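Local structure of uncharacterized protein ABO_0056 (Alcanivorax borkumensis, 3H35) at residues 73-78 and 88-93; 123-128 and 161-166; 131-136 and 157-162. The protein is of unknown function but belongs to the Abi-alpha family, whose name suggests a link to abortive infection, a bacterial defence against phage. One frame throughout, in Å; residues are numbered along the deposited sequence.

Contact 1. Residues 73-78 and 88-93; sequences LLTLYS and LYRYSN. With EDO (1,2-ethanediol), chain D.
L74 and Y91 form an antiparallel hydrogen-bonded pair, closed by L74 N to Y91 O at 2.9 Å and Y91 N to L74 O at 3.0 Å. T75 and R90 follow as a non-hydrogen-bonded pair, and at L76 the regular pattern breaks: L76 N still donates to Y89 O at 2.9 Å, but L76 O accepts from L88 N at 2.7 Å, nearly in line with the carbonyl. With L88 and Y89 both opposite L76, this is a classic beta bulge. Beyond it, L88 CD1 rests 3.9 Å from S78 CA. L76 and Y89 lie side by side on one face of the hairpin, with L76 CD1 3.9 Å from Y89 CD2, while the Y89 ring, with CG anti to the backbone N (chi1 -173°), leads on past it. The other face carries a polar cluster, with L73 flanking R90. T75 OG1 sits beside its own backbone N (chi1 -57°) and meets R90 at the edge of the guanidinium, in its plane, where NE donates to T75 OG1 over 2.9 Å in a nearly straight bond (169°). R90 NH1 turns to O2 of ethanediol, probably from the crystallisation liquor, at 2.7 Å; N111 also binds this molecule. R90 NH2 makes salt bridges to E160 and to E86 of the second subunit. E160 also bonds T75 OG1 and Y77 OH, so acid and base are probably both charged here. F114 of helix 106-115 adds a cation-pi contact to R90, helix 139-151 covers L74, L76 and Y89, and strand 156-164 pairs with the far side of strand 71-77.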
loop_
_atom_site.group_PDB
_atom_site.type_symbol
_atom_site.label_atom_id
_atom_site.label_comp_id
_atom_site.label_asym_id
_atom_site.label_seq_id
_atom_site.Cartn_x
_atom_site.Cartn_y
_atom_site.Cartn_z
ATOM N N LEU A 73 11.948 14.389 -5.838
ATOM C CA LEU A 73 11.592 13.373 -4.879
ATOM C C LEU A 73 12.844 12.706 -4.386
ATOM O O LEU A 73 13.681 12.282 -5.167
ATOM C CB LEU A 73 10.705 12.317 -5.580
ATOM C CG LEU A 73 10.010 11.257 -4.721
ATOM C CD1 LEU A 73 9.070 11.939 -3.701
ATOM C CD2 LEU A 73 9.255 10.283 -5.627
ATOM N N LEU A 74 13.003 12.629 -3.089
ATOM C CA LEU A 74 14.074 11.808 -2.519
ATOM C C LEU A 74 13.429 10.561 -1.969
ATOM O O LEU A 74 12.440 10.632 -1.233
ATOM C CB LEU A 74 14.805 12.537 -1.375
ATOM C CG LEU A 74 15.526 13.861 -1.644
ATOM C CD1 LEU A 74 16.197 14.326 -0.313
ATOM C CD2 LEU A 74 16.525 13.709 -2.776
ATOM N N THR A 75 13.957 9.417 -2.351
ATOM C CA THR A 75 13.450 8.158 -1.873
ATOM C C THR A 75 14.542 7.440 -1.088
ATOM O O THR A 75 15.668 7.320 -1.549
ATOM C CB THR A 75 12.967 7.313 -3.070
ATOM O OG1 THR A 75 11.958 8.038 -3.823
ATOM C CG2 THR A 75 12.445 5.988 -2.591
ATOM N N LEU A 76 14.209 7.000 0.115
ATOM C CA LEU A 76 15.088 6.196 0.922
ATOM C C LEU A 76 14.716 4.756 0.706
ATOM O O LEU A 76 13.569 4.328 0.945
ATOM C CB LEU A 76 14.992 6.570 2.396
ATOM C CG LEU A 76 15.471 7.972 2.754
ATOM C CD1 LEU A 76 15.246 8.261 4.266
ATOM C CD2 LEU A 76 16.940 8.191 2.355
ATOM N N TYR A 77 15.717 4.024 0.221
ATOM C CA TYR A 77 15.655 2.616 -0.048
ATOM C C TYR A 77 16.448 1.842 0.975
ATOM O O TYR A 77 17.546 2.242 1.363
ATOM C CB TYR A 77 16.284 2.318 -1.398
ATOM C CG TYR A 77 15.416 2.642 -2.557
ATOM C CD1 TYR A 77 14.524 1.719 -3.061
ATOM C CD2 TYR A 77 15.475 3.878 -3.154
ATOM C CE1 TYR A 77 13.695 2.031 -4.172
ATOM C CE2 TYR A 77 14.670 4.202 -4.259
ATOM C CZ TYR A 77 13.782 3.275 -4.750
ATOM O OH TYR A 77 12.994 3.613 -5.809
ATOM N N SER A 78 15.938 0.664 1.306
ATOM C CA SER A 78 16.490 -0.140 2.366
ATOM C C SER A 78 17.886 -0.615 2.072
ATOM O O SER A 78 18.656 -0.833 2.982
ATOM C CB SER A 78 15.597 -1.354 2.624
ATOM O OG SER A 78 15.503 -2.160 1.472
ATOM N N LEU A 88 11.397 2.988 1.698
ATOM C CA LEU A 88 11.067 3.183 3.102
ATOM C C LEU A 88 10.438 4.516 3.430
ATOM O O LEU A 88 9.724 4.598 4.387
ATOM C CB LEU A 88 12.306 3.026 3.976
ATOM C CG LEU A 88 12.876 1.616 4.010
ATOM C CD1 LEU A 88 14.038 1.528 4.972
ATOM C CD2 LEU A 88 11.787 0.606 4.378
ATOM N N TYR A 89 10.744 5.572 2.674
ATOM C CA TYR A 89 10.455 6.912 3.085
ATOM C C TYR A 89 10.614 7.779 1.868
ATOM O O TYR A 89 11.483 7.532 1.052
ATOM C CB TYR A 89 11.458 7.377 4.158
ATOM C CG TYR A 89 11.165 8.726 4.814
ATOM C CD1 TYR A 89 10.374 8.795 5.942
ATOM C CD2 TYR A 89 11.752 9.929 4.357
ATOM C CE1 TYR A 89 10.133 9.979 6.571
ATOM C CE2 TYR A 89 11.484 11.147 5.001
ATOM C CZ TYR A 89 10.686 11.130 6.107
ATOM O OH TYR A 89 10.384 12.279 6.805
ATOM N N ARG A 90 9.764 8.775 1.742
ATOM C CA ARG A 90 9.834 9.675 0.617
ATOM C C ARG A 90 9.665 11.105 1.076
ATOM O O ARG A 90 8.928 11.358 2.012
ATOM C CB ARG A 90 8.832 9.310 -0.451
ATOM C CG ARG A 90 9.309 8.151 -1.270
ATOM C CD ARG A 90 8.388 7.772 -2.418
ATOM N NE ARG A 90 9.177 7.152 -3.491
ATOM C CZ ARG A 90 8.800 6.117 -4.224
ATOM N NH1 ARG A 90 7.638 5.510 -4.002
ATOM N NH2 ARG A 90 9.615 5.667 -5.167
ATOM N N TYR A 91 10.397 12.010 0.421
ATOM C CA TYR A 91 10.441 13.410 0.796
ATOM C C TYR A 91 10.436 14.269 -0.455
ATOM O O TYR A 91 10.966 13.892 -1.477
ATOM C CB TYR A 91 11.681 13.705 1.674
ATOM C CG TYR A 91 11.689 15.097 2.256
ATOM C CD1 TYR A 91 11.077 15.368 3.486
ATOM C CD2 TYR A 91 12.260 16.153 1.557
ATOM C CE1 TYR A 91 11.059 16.662 4.011
ATOM C CE2 TYR A 91 12.242 17.451 2.067
ATOM C CZ TYR A 91 11.638 17.697 3.291
ATOM O OH TYR A 91 11.620 18.999 3.786
ATOM N N SER A 92 9.827 15.434 -0.374
ATOM C CA SER A 92 9.824 16.335 -1.514
ATOM C C SER A 92 9.652 17.719 -0.985
ATOM O O SER A 92 9.187 17.878 0.147
ATOM C CB SER A 92 8.679 16.003 -2.467
ATOM O OG SER A 92 8.633 16.912 -3.558
ATOM N N ASN A 93 10.031 18.716 -1.789
ATOM C CA ASN A 93 9.708 20.114 -1.492
ATOM C C ASN A 93 8.502 20.622 -2.280
ATOM O O ASN A 93 8.207 21.805 -2.238
ATOM C CB ASN A 93 10.946 21.040 -1.667
ATOM C CG ASN A 93 11.482 21.051 -3.076
ATOM O OD1 ASN A 93 11.228 20.132 -3.860
ATOM N ND2 ASN A 93 12.252 22.092 -3.412
HETATM C C1 EDO D . 6.499 6.494 0.579
HETATM O O1 EDO D . 6.678 6.038 1.931
HETATM C C2 EDO D . 5.898 5.431 -0.316
HETATM O O2 EDO D . 6.440 5.599 -1.616
#

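Contact 2. Residues 123-128 and 161-166; sequences DFTESL and TLRISP
T161 reaches D123 and T125 from an inner strand of the four-stranded antiparallel sheet, where strand 156-164 runs beside the edge strand 119-123; the segment 123-128 is the connection that leaves that edge and turns through a short 3-10 segment into helix 129-137. The CB of T161 stands 3.4 Å from D123 O and slightly farther from T125 OG1. At the hydroxyl tip, T161 OG1 donates to D123 O over 2.6 Å, coming from above the carbonyl plane, 36° out of it. The same oxygen meets T125 OG1 at 2.7 Å in a hydrogen bond between two hydroxyls whose side chains cross at about a right angle. T161 CG2, anti to the backbone N, lies 3.6 Å from T125 OG1, with L128 CD1 at a looser 4.3 Å. The backbone of the turn is closed by L128 N to T125 O at 2.9 Å, and T125 N donates to the hydroxyl of Y132 from the helix that follows. R163, on the same strand, gives its NE to S122. Its guanidinium edge meets a water in plane, R163 NH2 donating to that water over 2.7 Å while the water donates in turn to D123 O.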
loop_
_atom_site.group_PDB
_atom_site.type_symbol
_atom_site.label_atom_id
_atom_site.label_comp_id
_atom_site.label_asym_id
_atom_site.label_seq_id
_atom_site.Cartn_x
_atom_site.Cartn_y
_atom_site.Cartn_z
ATOM N N ASP A 123 12.607 8.446 -12.815
ATOM C CA ASP A 123 14.023 8.754 -12.609
ATOM C C ASP A 123 14.315 10.218 -12.415
ATOM O O ASP A 123 13.535 11.098 -12.801
ATOM C CB ASP A 123 14.856 8.309 -13.814
ATOM C CG ASP A 123 15.183 6.846 -13.782
ATOM O OD1 ASP A 123 14.661 6.113 -12.896
ATOM O OD2 ASP A 123 15.963 6.428 -14.665
ATOM N N PHE A 124 15.508 10.416 -11.864
ATOM C CA PHE A 124 16.118 11.701 -11.652
ATOM C C PHE A 124 15.838 12.639 -12.804
ATOM O O PHE A 124 15.901 12.219 -13.944
ATOM C CB PHE A 124 17.635 11.445 -11.549
ATOM C CG PHE A 124 18.466 12.669 -11.565
ATOM C CD1 PHE A 124 18.571 13.457 -10.440
ATOM C CD2 PHE A 124 19.190 13.011 -12.693
ATOM C CE1 PHE A 124 19.369 14.596 -10.434
ATOM C CE2 PHE A 124 19.984 14.131 -12.710
ATOM C CZ PHE A 124 20.068 14.939 -11.577
ATOM N N THR A 125 15.527 13.898 -12.504
ATOM C CA THR A 125 15.424 14.939 -13.544
ATOM C C THR A 125 16.506 15.985 -13.338
ATOM O O THR A 125 16.542 16.656 -12.308
ATOM C CB THR A 125 14.028 15.606 -13.546
ATOM O OG1 THR A 125 13.058 14.589 -13.763
ATOM C CG2 THR A 125 13.924 16.676 -14.652
ATOM N N GLU A 126 17.377 16.121 -14.336
ATOM C CA GLU A 126 18.564 16.972 -14.230
ATOM C C GLU A 126 18.198 18.404 -13.850
ATOM O O GLU A 126 18.904 19.045 -13.072
ATOM C CB GLU A 126 19.390 16.923 -15.528
ATOM C CG GLU A 126 20.637 17.855 -15.551
ATOM C CD GLU A 126 21.581 17.667 -14.356
ATOM O OE1 GLU A 126 21.821 16.515 -13.959
ATOM O OE2 GLU A 126 22.073 18.662 -13.796
ATOM N N SER A 127 17.085 18.892 -14.376
ATOM C CA SER A 127 16.665 20.279 -14.147
ATOM C C SER A 127 16.191 20.533 -12.720
ATOM O O SER A 127 16.145 21.668 -12.278
ATOM C CB SER A 127 15.561 20.655 -15.127
ATOM O OG SER A 127 14.398 19.942 -14.780
ATOM N N LEU A 128 15.847 19.483 -11.991
ATOM C CA LEU A 128 15.494 19.640 -10.592
ATOM C C LEU A 128 16.700 19.588 -9.615
ATOM O O LEU A 128 16.508 19.509 -8.389
ATOM C CB LEU A 128 14.450 18.580 -10.226
ATOM C CG LEU A 128 13.078 18.776 -10.920
ATOM C CD1 LEU A 128 12.155 17.615 -10.605
ATOM C CD2 LEU A 128 12.445 20.048 -10.483
ATOM N N THR A 161 11.726 11.586 -9.443
ATOM C CA THR A 161 10.809 12.613 -9.857
ATOM C C THR A 161 9.359 12.217 -9.548
ATOM O O THR A 161 8.923 11.117 -9.894
ATOM C CB THR A 161 10.982 12.866 -11.349
ATOM O OG1 THR A 161 12.374 13.145 -11.616
ATOM C CG2 THR A 161 10.096 14.038 -11.787
ATOM N N LEU A 162 8.627 13.104 -8.883
ATOM C CA LEU A 162 7.248 12.838 -8.473
ATOM C C LEU A 162 6.342 13.323 -9.556
ATOM O O LEU A 162 6.485 14.450 -9.995
ATOM C CB LEU A 162 6.925 13.597 -7.184
ATOM C CG LEU A 162 5.517 13.516 -6.590
ATOM C CD1 LEU A 162 5.239 12.063 -6.104
ATOM C CD2 LEU A 162 5.398 14.557 -5.440
ATOM N N ARG A 163 5.389 12.486 -9.963
ATOM C CA ARG A 163 4.344 12.861 -10.920
ATOM C C ARG A 163 3.017 12.225 -10.566
ATOM O O ARG A 163 2.998 11.227 -9.893
ATOM C CB ARG A 163 4.653 12.335 -12.304
ATOM C CG ARG A 163 5.959 12.729 -12.833
ATOM C CD ARG A 163 6.238 11.865 -14.042
ATOM N NE ARG A 163 7.632 12.054 -14.335
ATOM C CZ ARG A 163 8.120 13.099 -14.976
ATOM N NH1 ARG A 163 7.317 14.038 -15.444
ATOM N NH2 ARG A 163 9.415 13.185 -15.142
ATOM N N ILE A 164 1.935 12.763 -11.128
ATOM C CA ILE A 164 0.623 12.144 -11.055
ATOM C C ILE A 164 0.634 10.824 -11.826
ATOM O O ILE A 164 1.295 10.713 -12.848
ATOM C CB ILE A 164 -0.493 13.095 -11.599
ATOM C CG1 ILE A 164 -1.869 12.627 -11.113
ATOM C CG2 ILE A 164 -0.504 13.164 -13.156
ATOM C CD1 ILE A 164 -2.902 13.733 -11.172
ATOM N N SER A 165 -0.060 9.828 -11.302
ATOM C CA SER A 165 -0.210 8.524 -11.965
ATOM C C SER A 165 -1.417 8.558 -12.912
ATOM O O SER A 165 -2.269 9.432 -12.796
ATOM C CB SER A 165 -0.454 7.440 -10.924
ATOM O OG SER A 165 -1.773 7.497 -10.393
ATOM N N PRO A 166 -1.513 7.589 -13.822
ATOM C CA PRO A 166 -2.709 7.387 -14.658
ATOM C C PRO A 166 -3.995 7.278 -13.843
ATOM O O PRO A 166 -5.045 7.760 -14.252
ATOM C CB PRO A 166 -2.429 6.050 -15.343
ATOM C CG PRO A 166 -0.967 5.957 -15.399
ATOM C CD PRO A 166 -0.474 6.598 -14.110
HETATM O O HOH W 1 11.556 11.548 -14.708
#

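Contact 3. Residues 131-136 and 157-162; sequences DYELCE and IRRETL
Y132 and R159 both place CG anti to the carbonyl carbon (chi1 -66° and -67°), which sends the tyrosine ring from the helix toward the strand and the arginine the opposite way until they overlap. The extended arginine chain runs across the ring: R159 CB lies 3.9 Å from the centroid of the Y132 ring, a CH-pi contact over one face, and farther along Y132 CB rests over a face of the guanidinium, 3.5 Å from R159 NE. Ring and guanidinium are thus nearly parallel but offset. From the next helical turn E136 grips the guanidinium side-on with two bonds, each to a separate oxygen on its syn side: R159 NH2 to E136 OE1 at 2.8 Å, almost perfectly straight at 178°, and R159 NE to E136 OE2, also 2.8 Å. This bidentate salt bridge belongs to helix-on-sheet packing, in which helix 129-137 lies across strand 156-164 and the segment axes approach to 10.2 Å. Y132 OH donates to E160 O over 2.7 Å, from well above the carbonyl plane, and also binds T125 N. Toward the helix surface a water joins E133 OE2 to R159 NH1; R129 brings a second positive charge near, which E133 may partly offset. On the sheet's opposite face E160, which also binds T75, Y77 and R90, forms a salt bridge from OE2 to R158 NH2, 2.7 Å away, R158 NH1 being turned to D123.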
loop_
_atom_site.group_PDB
_atom_site.type_symbol
_atom_site.label_atom_id
_atom_site.label_comp_id
_atom_site.label_asym_id
_atom_site.label_seq_id
_atom_site.Cartn_x
_atom_site.Cartn_y
_atom_site.Cartn_z
ATOM N N ASP A 131 16.584 21.682 -6.499
ATOM C CA ASP A 131 15.571 21.170 -5.577
ATOM C C ASP A 131 15.995 19.936 -4.774
ATOM O O ASP A 131 15.720 19.840 -3.580
ATOM C CB ASP A 131 14.275 20.880 -6.322
ATOM C CG ASP A 131 13.580 22.162 -6.762
ATOM O OD1 ASP A 131 13.188 22.937 -5.872
ATOM O OD2 ASP A 131 13.463 22.406 -7.979
ATOM N N TYR A 132 16.662 18.993 -5.418
ATOM C CA TYR A 132 17.187 17.854 -4.678
ATOM C C TYR A 132 18.115 18.321 -3.555
ATOM O O TYR A 132 18.041 17.805 -2.433
ATOM C CB TYR A 132 17.960 16.927 -5.594
ATOM C CG TYR A 132 17.113 16.244 -6.656
ATOM C CD1 TYR A 132 16.104 15.361 -6.308
ATOM C CD2 TYR A 132 17.358 16.453 -8.015
ATOM C CE1 TYR A 132 15.319 14.745 -7.285
ATOM C CE2 TYR A 132 16.597 15.846 -8.985
ATOM C CZ TYR A 132 15.574 14.977 -8.624
ATOM O OH TYR A 132 14.829 14.365 -9.617
ATOM N N GLU A 133 18.985 19.296 -3.882
ATOM C CA GLU A 133 19.941 19.846 -2.944
ATOM C C GLU A 133 19.241 20.510 -1.781
ATOM O O GLU A 133 19.571 20.240 -0.630
ATOM C CB GLU A 133 20.912 20.815 -3.647
ATOM C CG GLU A 133 21.839 20.109 -4.617
ATOM C CD GLU A 133 22.641 21.050 -5.541
ATOM O OE1 GLU A 133 22.529 22.312 -5.428
ATOM O OE2 GLU A 133 23.390 20.513 -6.395
ATOM N N LEU A 134 18.247 21.343 -2.063
ATOM C CA LEU A 134 17.402 21.884 -1.001
ATOM C C LEU A 134 16.764 20.779 -0.163
ATOM O O LEU A 134 16.731 20.890 1.058
ATOM C CB LEU A 134 16.276 22.753 -1.562
ATOM C CG LEU A 134 16.661 24.054 -2.236
ATOM C CD1 LEU A 134 15.377 24.663 -2.791
ATOM C CD2 LEU A 134 17.450 25.059 -1.280
ATOM N N CYS A 135 16.223 19.734 -0.798
ATOM C CA CYS A 135 15.615 18.662 -0.033
ATOM C C CYS A 135 16.635 17.912 0.824
ATOM O O CYS A 135 16.356 17.565 1.971
ATOM C CB CYS A 135 14.950 17.653 -0.958
ATOM S SG CYS A 135 13.450 18.260 -1.708
ATOM N N GLU A 136 17.788 17.613 0.241
ATOM C CA GLU A 136 18.793 16.859 0.965
ATOM C C GLU A 136 19.302 17.659 2.177
ATOM O O GLU A 136 19.718 17.085 3.188
ATOM C CB GLU A 136 19.937 16.445 0.040
ATOM C CG GLU A 136 19.530 15.275 -0.855
ATOM C CD GLU A 136 20.347 15.137 -2.128
ATOM O OE1 GLU A 136 21.141 16.038 -2.431
ATOM O OE2 GLU A 136 20.173 14.140 -2.872
ATOM N N ILE A 157 19.815 7.086 -0.428
ATOM C CA ILE A 157 18.982 8.109 -1.049
ATOM C C ILE A 157 19.034 7.895 -2.524
ATOM O O ILE A 157 20.106 7.750 -3.098
ATOM C CB ILE A 157 19.511 9.521 -0.851
ATOM C CG1 ILE A 157 19.637 9.838 0.643
ATOM C CG2 ILE A 157 18.563 10.532 -1.557
ATOM C CD1 ILE A 157 20.149 11.229 0.974
ATOM N N ARG A 158 17.872 7.916 -3.149
ATOM C CA ARG A 158 17.805 7.976 -4.579
ATOM C C ARG A 158 16.988 9.164 -5.000
ATOM O O ARG A 158 15.865 9.344 -4.527
ATOM C CB ARG A 158 17.196 6.708 -5.160
ATOM C CG ARG A 158 17.295 6.669 -6.658
ATOM C CD ARG A 158 16.909 5.280 -7.202
ATOM N NE ARG A 158 17.174 5.148 -8.641
ATOM C CZ ARG A 158 16.257 5.268 -9.608
ATOM N NH1 ARG A 158 16.610 5.120 -10.884
ATOM N NH2 ARG A 158 14.990 5.522 -9.322
ATOM N N ARG A 159 17.564 9.964 -5.891
ATOM C CA ARG A 159 16.896 11.099 -6.462
ATOM C C ARG A 159 15.948 10.643 -7.569
ATOM O O ARG A 159 16.335 10.008 -8.532
ATOM C CB ARG A 159 17.886 12.115 -7.002
ATOM C CG ARG A 159 18.733 12.804 -5.929
ATOM C CD ARG A 159 19.845 13.580 -6.590
ATOM N NE ARG A 159 20.498 14.502 -5.679
ATOM C CZ ARG A 159 21.386 15.405 -6.057
ATOM N NH1 ARG A 159 21.739 15.513 -7.339
ATOM N NH2 ARG A 159 21.898 16.222 -5.160
ATOM N N GLU A 160 14.681 10.995 -7.393
ATOM C CA GLU A 160 13.638 10.603 -8.312
ATOM C C GLU A 160 12.743 11.823 -8.630
ATOM O O GLU A 160 12.993 12.949 -8.173
ATOM C CB GLU A 160 12.857 9.436 -7.697
ATOM C CG GLU A 160 13.738 8.184 -7.454
ATOM C CD GLU A 160 12.982 6.998 -6.882
ATOM O OE1 GLU A 160 11.968 7.185 -6.170
ATOM O OE2 GLU A 160 13.414 5.862 -7.146
ATOM N N THR A 161 11.726 11.586 -9.443
ATOM C CA THR A 161 10.809 12.613 -9.857
ATOM C C THR A 161 9.359 12.217 -9.548
ATOM O O THR A 161 8.923 11.117 -9.894
ATOM C CB THR A 161 10.982 12.866 -11.349
ATOM O OG1 THR A 161 12.374 13.145 -11.616
ATOM C CG2 THR A 161 10.096 14.038 -11.787
ATOM N N LEU A 162 8.627 13.104 -8.883
ATOM C CA LEU A 162 7.248 12.838 -8.473
ATOM C C LEU A 162 6.342 13.323 -9.556
ATOM O O LEU A 162 6.485 14.450 -9.995
ATOM C CB LEU A 162 6.925 13.597 -7.184
ATOM C CG LEU A 162 5.517 13.516 -6.590
ATOM C CD1 LEU A 162 5.239 12.063 -6.104
ATOM C CD2 LEU A 162 5.398 14.557 -5.440
HETATM O O HOH W 2 23.567 18.065 -7.120
#

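Strand 156-164 ties the contacts together: it carries one segment of contacts 2 and 3 and is the sheet neighbour of strand 71-77 in contact 1. Contact 1 is buried, and its backbone bonds, interrupted by a bulge, build the hairpin; contact 3 is partly buried and joins a helix to the sheet mainly through side chains; contact 2 lies at the surface and relies on hydroxyls, a backbone carbonyl and water. E160 links contacts 1 and 3 through T75 and Y77. Contacts 2 and 3 share T161 and L162 and meet at the rings of F124 and Y132. Contacts 1 and 2 touch the second subunit and contact 1 the third; no other chain of the assembly touches contact 3.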